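Local structure of lipoxygenase (Cyanothece sp., 5EK8) at residues L458-L463 and C558-I563; Y435-W440 and I552-Q557. The protein is a non-heme iron 9R-lipoxygenase, one of the enzymes that add molecular oxygen to polyunsaturated fatty acids. All blocks are in the same frame, centred on the assembly; numbering follows the deposited sequence.

Interaction 1 of 2, residues L458-L463 and C558-I563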
loop_
_atom_site.group_PDB
_atom_site.type_symbol
_atom_site.label_atom_id
_atom_site.label_comp_id
_atom_site.label_asym_id
_atom_site.label_seq_id
_atom_site.Cartn_x
_atom_site.Cartn_y
_atom_site.Cartn_z
ATOM N N LEU A 458 -2.567 21.156 3.641
ATOM C CA LEU A 458 -1.744 21.825 2.635
ATOM C C LEU A 458 -1.598 20.944 1.394
ATOM O O LEU A 458 -1.856 21.376 0.254
ATOM C CB LEU A 458 -0.368 22.157 3.205
ATOM C CG LEU A 458 0.284 23.480 2.793
ATOM C CD1 LEU A 458 1.662 23.583 3.422
ATOM C CD2 LEU A 458 0.363 23.638 1.276
ATOM N N TYR A 459 -1.194 19.697 1.627
ATOM C CA TYR A 459 -1.031 18.742 0.537
ATOM C C TYR A 459 -2.337 18.534 -0.213
ATOM O O TYR A 459 -2.347 18.401 -1.435
ATOM C CB TYR A 459 -0.517 17.399 1.056
ATOM C CG TYR A 459 -0.057 16.486 -0.053
ATOM C CD1 TYR A 459 0.985 16.863 -0.890
ATOM C CD2 TYR A 459 -0.665 15.255 -0.270
ATOM C CE1 TYR A 459 1.412 16.044 -1.909
ATOM C CE2 TYR A 459 -0.245 14.423 -1.291
ATOM C CZ TYR A 459 0.799 14.825 -2.111
ATOM O OH TYR A 459 1.244 14.016 -3.135
ATOM N N TRP A 460 -3.437 18.513 0.533
ATOM C CA TRP A 460 -4.754 18.309 -0.043
ATOM C C TRP A 460 -5.098 19.438 -0.997
ATOM O O TRP A 460 -5.635 19.196 -2.075
ATOM C CB TRP A 460 -5.811 18.199 1.057
ATOM C CG TRP A 460 -7.173 17.840 0.544
ATOM C CD1 TRP A 460 -8.245 18.669 0.418
ATOM C CD2 TRP A 460 -7.603 16.553 0.079
ATOM N NE1 TRP A 460 -9.320 17.980 -0.089
ATOM C CE2 TRP A 460 -8.952 16.678 -0.305
ATOM C CE3 TRP A 460 -6.978 15.310 -0.047
ATOM C CZ2 TRP A 460 -9.687 15.606 -0.809
ATOM C CZ3 TRP A 460 -7.705 14.250 -0.545
ATOM C CH2 TRP A 460 -9.047 14.403 -0.921
ATOM N N GLN A 461 -4.791 20.672 -0.604
ATOM C CA GLN A 461 -5.058 21.816 -1.471
ATOM C C GLN A 461 -4.179 21.764 -2.716
ATOM O O GLN A 461 -4.619 22.121 -3.819
ATOM C CB GLN A 461 -4.848 23.130 -0.716
ATOM C CG GLN A 461 -6.149 23.784 -0.253
ATOM C CD GLN A 461 -7.069 22.817 0.484
ATOM O OE1 GLN A 461 -6.777 22.389 1.604
ATOM N NE2 GLN A 461 -8.185 22.465 -0.149
ATOM N N ILE A 462 -2.942 21.302 -2.543
ATOM C CA ILE A 462 -2.070 21.079 -3.696
ATOM C C ILE A 462 -2.696 20.084 -4.679
ATOM O O ILE A 462 -2.757 20.336 -5.888
ATOM C CB ILE A 462 -0.687 20.562 -3.273
ATOM C CG1 ILE A 462 0.040 21.610 -2.433
ATOM C CG2 ILE A 462 0.147 20.226 -4.494
ATOM C CD1 ILE A 462 1.373 21.139 -1.917
ATOM N N LEU A 463 -3.171 18.961 -4.147
ATOM C CA LEU A 463 -3.835 17.941 -4.956
ATOM C C LEU A 463 -5.084 18.492 -5.633
ATOM O O LEU A 463 -5.395 18.129 -6.759
ATOM C CB LEU A 463 -4.200 16.721 -4.104
ATOM C CG LEU A 463 -3.023 15.965 -3.480
ATOM C CD1 LEU A 463 -3.474 14.615 -2.956
ATOM C CD2 LEU A 463 -1.871 15.808 -4.469
ATOM N N CYS A 558 -12.180 10.985 -6.389
ATOM C CA CYS A 558 -11.552 9.672 -6.310
ATOM C C CYS A 558 -10.049 9.791 -6.578
ATOM O O CYS A 558 -9.223 9.176 -5.896
ATOM C CB CYS A 558 -12.207 8.707 -7.301
ATOM S SG CYS A 558 -11.642 6.990 -7.187
ATOM N N CYS A 559 -9.706 10.606 -7.568
ATOM C CA CYS A 559 -8.316 10.857 -7.921
ATOM C C CYS A 559 -7.551 11.504 -6.767
ATOM O O CYS A 559 -6.438 11.077 -6.432
ATOM C CB CYS A 559 -8.246 11.731 -9.168
ATOM S SG CYS A 559 -8.728 10.876 -10.697
ATOM N N ARG A 560 -8.158 12.524 -6.161
ATOM C CA ARG A 560 -7.603 13.157 -4.963
ATOM C C ARG A 560 -7.342 12.138 -3.857
ATOM O O ARG A 560 -6.280 12.133 -3.234
ATOM C CB ARG A 560 -8.545 14.240 -4.433
ATOM C CG ARG A 560 -8.439 15.582 -5.130
ATOM C CD ARG A 560 -9.226 16.640 -4.368
ATOM N NE ARG A 560 -10.665 16.374 -4.345
ATOM C CZ ARG A 560 -11.535 16.865 -5.225
ATOM N NH1 ARG A 560 -11.118 17.648 -6.210
ATOM N NH2 ARG A 560 -12.824 16.574 -5.120
ATOM N N HIS A 561 -8.329 11.283 -3.616
ATOM C CA HIS A 561 -8.240 10.248 -2.592
ATOM C C HIS A 561 -7.048 9.311 -2.831
ATOM O O HIS A 561 -6.167 9.148 -1.967
ATOM C CB HIS A 561 -9.549 9.454 -2.561
ATOM C CG HIS A 561 -9.691 8.555 -1.374
ATOM N ND1 HIS A 561 -9.928 9.032 -0.102
ATOM C CD2 HIS A 561 -9.636 7.208 -1.264
ATOM C CE1 HIS A 561 -10.009 8.017 0.739
ATOM N NE2 HIS A 561 -9.838 6.896 0.058
ATOM N N ILE A 562 -7.036 8.711 -4.020
ATOM C CA ILE A 562 -5.976 7.803 -4.440
ATOM C C ILE A 562 -4.599 8.436 -4.288
ATOM O O ILE A 562 -3.725 7.889 -3.607
ATOM C CB ILE A 562 -6.165 7.364 -5.907
ATOM C CG1 ILE A 562 -7.440 6.531 -6.054
ATOM C CG2 ILE A 562 -4.948 6.582 -6.397
ATOM C CD1 ILE A 562 -7.842 6.282 -7.499
ATOM N N ILE A 563 -4.419 9.599 -4.910
ATOM C CA ILE A 563 -3.133 10.281 -4.874
ATOM C C ILE A 563 -2.727 10.593 -3.442
ATOM O O ILE A 563 -1.571 10.405 -3.066
ATOM C CB ILE A 563 -3.153 11.584 -5.695
ATOM C CG1 ILE A 563 -3.333 11.270 -7.180
ATOM C CG2 ILE A 563 -1.863 12.359 -5.491
ATOM C CD1 ILE A 563 -3.442 12.496 -8.054
#

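Interaction 2 of 2, residues Y435-W440 and I552-Q557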
loop_
_atom_site.group_PDB
_atom_site.type_symbol
_atom_site.label_atom_id
_atom_site.label_comp_id
_atom_site.label_asym_id
_atom_site.label_seq_id
_atom_site.Cartn_x
_atom_site.Cartn_y
_atom_site.Cartn_z
ATOM N N TYR A 435 -14.110 1.737 3.900
ATOM C CA TYR A 435 -13.314 2.770 3.236
ATOM C C TYR A 435 -13.827 3.095 1.843
ATOM O O TYR A 435 -13.832 2.239 0.962
ATOM C CB TYR A 435 -11.844 2.347 3.152
ATOM C CG TYR A 435 -11.119 2.337 4.480
ATOM C CD1 TYR A 435 -11.496 3.193 5.505
ATOM C CD2 TYR A 435 -10.053 1.469 4.706
ATOM C CE1 TYR A 435 -10.831 3.186 6.724
ATOM C CE2 TYR A 435 -9.376 1.456 5.926
ATOM C CZ TYR A 435 -9.776 2.316 6.928
ATOM O OH TYR A 435 -9.129 2.314 8.140
ATOM N N ASP A 436 -14.260 4.337 1.650
ATOM C CA ASP A 436 -14.701 4.802 0.337
ATOM C C ASP A 436 -14.065 6.158 0.008
ATOM O O ASP A 436 -13.542 6.837 0.890
ATOM C CB ASP A 436 -16.233 4.889 0.287
ATOM C CG ASP A 436 -16.752 5.328 -1.071
ATOM O OD1 ASP A 436 -16.507 4.609 -2.062
ATOM O OD2 ASP A 436 -17.395 6.398 -1.146
ATOM N N TRP A 437 -14.114 6.546 -1.264
ATOM C CA TRP A 437 -13.492 7.780 -1.729
ATOM C C TRP A 437 -14.377 9.019 -1.590
ATOM O O TRP A 437 -13.868 10.138 -1.530
ATOM C CB TRP A 437 -13.078 7.630 -3.195
ATOM C CG TRP A 437 -14.199 7.160 -4.074
ATOM C CD1 TRP A 437 -14.488 5.871 -4.410
ATOM C CD2 TRP A 437 -15.187 7.974 -4.724
ATOM N NE1 TRP A 437 -15.587 5.831 -5.231
ATOM C CE2 TRP A 437 -16.036 7.109 -5.438
ATOM C CE3 TRP A 437 -15.431 9.348 -4.774
ATOM C CZ2 TRP A 437 -17.117 7.572 -6.191
ATOM C CZ3 TRP A 437 -16.508 9.806 -5.517
ATOM C CH2 TRP A 437 -17.335 8.921 -6.217
ATOM N N LYS A 438 -15.692 8.824 -1.537
ATOM C CA LYS A 438 -16.629 9.942 -1.646
ATOM C C LYS A 438 -16.676 10.830 -0.408
ATOM O O LYS A 438 -16.701 10.341 0.723
ATOM C CB LYS A 438 -18.038 9.432 -1.962
ATOM C CG LYS A 438 -18.916 10.491 -2.610
ATOM C CD LYS A 438 -20.260 9.942 -3.045
ATOM C CE LYS A 438 -21.006 10.949 -3.905
ATOM N NZ LYS A 438 -22.352 10.446 -4.293
ATOM N N ASP A 439 -16.685 12.142 -0.651
ATOM C CA ASP A 439 -16.760 13.167 0.391
ATOM C C ASP A 439 -15.641 13.060 1.433
ATOM O O ASP A 439 -15.720 13.659 2.508
ATOM C CB ASP A 439 -18.123 13.120 1.089
ATOM C CG ASP A 439 -19.210 13.855 0.313
ATOM O OD1 ASP A 439 -19.016 14.120 -0.895
ATOM O OD2 ASP A 439 -20.263 14.165 0.915
ATOM N N TRP A 440 -14.598 12.304 1.107
ATOM C CA TRP A 440 -13.469 12.130 2.009
ATOM C C TRP A 440 -12.567 13.363 1.979
ATOM O O TRP A 440 -12.211 13.858 0.909
ATOM C CB TRP A 440 -12.677 10.872 1.638
ATOM C CG TRP A 440 -11.666 10.457 2.667
ATOM C CD1 TRP A 440 -11.812 9.485 3.611
ATOM C CD2 TRP A 440 -10.353 10.999 2.849
ATOM N NE1 TRP A 440 -10.671 9.385 4.370
ATOM C CE2 TRP A 440 -9.761 10.307 3.926
ATOM C CE3 TRP A 440 -9.619 12.003 2.207
ATOM C CZ2 TRP A 440 -8.472 10.588 4.376
ATOM C CZ3 TRP A 440 -8.343 12.281 2.657
ATOM C CH2 TRP A 440 -7.781 11.574 3.728
ATOM N N ILE A 552 -17.848 13.919 -13.269
ATOM C CA ILE A 552 -16.513 14.497 -13.322
ATOM C C ILE A 552 -16.027 14.836 -11.917
ATOM O O ILE A 552 -14.896 14.516 -11.560
ATOM C CB ILE A 552 -16.475 15.761 -14.208
ATOM C CG1 ILE A 552 -16.673 15.398 -15.684
ATOM C CG2 ILE A 552 -15.158 16.495 -14.040
ATOM C CD1 ILE A 552 -15.462 14.749 -16.326
ATOM N N ASP A 553 -16.883 15.466 -11.115
ATOM C CA ASP A 553 -16.520 15.795 -9.737
ATOM C C ASP A 553 -16.224 14.539 -8.924
ATOM O O ASP A 553 -15.283 14.511 -8.126
ATOM C CB ASP A 553 -17.627 16.608 -9.068
ATOM C CG ASP A 553 -17.723 18.016 -9.617
ATOM O OD1 ASP A 553 -16.715 18.506 -10.174
ATOM O OD2 ASP A 553 -18.803 18.632 -9.488
ATOM N N ASN A 554 -17.033 13.506 -9.134
ATOM C CA ASN A 554 -16.796 12.199 -8.535
ATOM C C ASN A 554 -15.401 11.682 -8.851
ATOM O O ASN A 554 -14.657 11.274 -7.955
ATOM C CB ASN A 554 -17.838 11.190 -9.021
ATOM C CG ASN A 554 -19.117 11.230 -8.214
ATOM O OD1 ASN A 554 -19.232 11.973 -7.239
ATOM N ND2 ASN A 554 -20.095 10.429 -8.623
ATOM N N LEU A 555 -15.055 11.705 -10.135
ATOM C CA LEU A 555 -13.755 11.233 -10.589
ATOM C C LEU A 555 -12.619 12.054 -9.984
ATOM O O LEU A 555 -11.627 11.495 -9.527
ATOM C CB LEU A 555 -13.678 11.266 -12.114
ATOM C CG LEU A 555 -12.444 10.578 -12.700
ATOM C CD1 LEU A 555 -12.362 9.137 -12.200
ATOM C CD2 LEU A 555 -12.474 10.626 -14.220
ATOM N N LYS A 556 -12.773 13.375 -9.979
ATOM C CA LYS A 556 -11.785 14.267 -9.379
ATOM C C LYS A 556 -11.554 13.922 -7.911
ATOM O O LYS A 556 -10.413 13.898 -7.441
ATOM C CB LYS A 556 -12.227 15.727 -9.515
ATOM C CG LYS A 556 -12.271 16.232 -10.945
ATOM C CD LYS A 556 -13.296 17.339 -11.104
ATOM C CE LYS A 556 -12.721 18.694 -10.753
ATOM N NZ LYS A 556 -11.901 19.245 -11.860
ATOM N N GLN A 557 -12.638 13.645 -7.191
ATOM C CA GLN A 557 -12.528 13.308 -5.774
ATOM C C GLN A 557 -11.824 11.969 -5.570
ATOM O O GLN A 557 -10.975 11.834 -4.688
ATOM C CB GLN A 557 -13.910 13.285 -5.112
ATOM C CG GLN A 557 -13.931 12.677 -3.708
ATOM C CD GLN A 557 -12.982 13.369 -2.730
ATOM O OE1 GLN A 557 -12.591 14.520 -2.926
ATOM N NE2 GLN A 557 -12.610 12.661 -1.668
#

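Interaction 1 of 2, residues L458-L463 and C558-I563
Arg560, lying across the indole of Trp460, has its guanidinium anchored on its own helix: OE1 of Gln557, one turn earlier, is gripped by both NE and NH2. This is helix-to-helix packing inside the helical catalytic domain of the lipoxygenase fold, where helices 451-473 and 549-574 pack obliquely; their segments in this contact are inclined at 134°, with axes 10.3 Å apart at closest approach. The arginine chain runs out extended at chi2 (-170°), which lays CD over one face of the indole, toward the rim of the six-membered ring, in an off-centre CH-pi contact 4.2 Å from the centroid; the bend at chi3 then carries NE past CZ2. The charged group does not stack there. Its plane is turned 67° from the ring plane, and CZ2 of Trp460 meets the guanidinium at its edge, 3.7 Å from NE. Farther round the indole, Trp460 CH2 approaches Arg560 CB obliquely.

The second half of the contact is apolar. Leu463 and Ile563 pass alongside each other with their chains pointing opposite ways, and both methyls of the leucine reach the CG2 branch of the isoleucine. Within its own helix, Leu463 also lays CG over one face of the Tyr459 ring, and the phenol carries on toward helix 549-574, where its OH is hydrogen-bonded to OG1 of Thr567. On the leucine itself, CD2 lies 3.6 Å from Ile563 CG2, while CD1 sits 3.8 Å from the backbone O of Arg560.

Interaction 2 of 2, residues Y435-W440 and I552-Q557
Two backbone carbonyls of the loop share one amide nitrogen of Gln557. Its NE2 donates to Trp437 O at 2.8 Å in a nearly straight bond that keeps to the amide plane and meets the carbonyl almost end-on. The second bond, to Trp440 O at 2.9 Å, is more bent; it arrives in the carbonyl plane on a lone pair, but the oxygen lies 30° out of the Gln557 amide plane. Bending the glutamine chain at chi2 (57°) turns the amide toward the loop.

Packing contacts flank these bonds. Trp437 turns the benzo edge of its indole to the helix: Gln557 CG lies 3.8 Å from CE3, near the ring plane, and Asn554 brings CG to 3.5 Å from CH2, its amide steeply inclined to the ring. Both flat groups are tied outside the contact, Trp437 NE1 to Arg539 O and Asn554 ND2 to Ile541 O.

Inside the loop, Asp436 OD2 accepts from Lys438 N at 3.0 Å, met from above the carboxylate plane, and forms a salt bridge with Arg539. This is an Asx turn leading into a type II beta turn, Trp437 to Trp440, whose first and last carbonyls are held by a glutamine side chain from a helix.

Interactions 1 and 2 are consecutive patches on helix 549-574, with centres about 10 Å apart, and their partners interleave along the chain. They meet directly: Trp460 CZ2 packs 3.5 Å from Trp440 O, so the indole of interaction 1 borders the turn held in interaction 2. CE1 of His561 likewise comes within 3.5 Å of Trp440 CG, and the two rings meet edge-to-face. The shared helix continues to His570 and Asn574, which bind the iron together with His359, His364 and Ile668. Neither contact includes an iron ligand; the side chains of Tyr459 and Trp440 lie about 10 and 12 Å from that of His570.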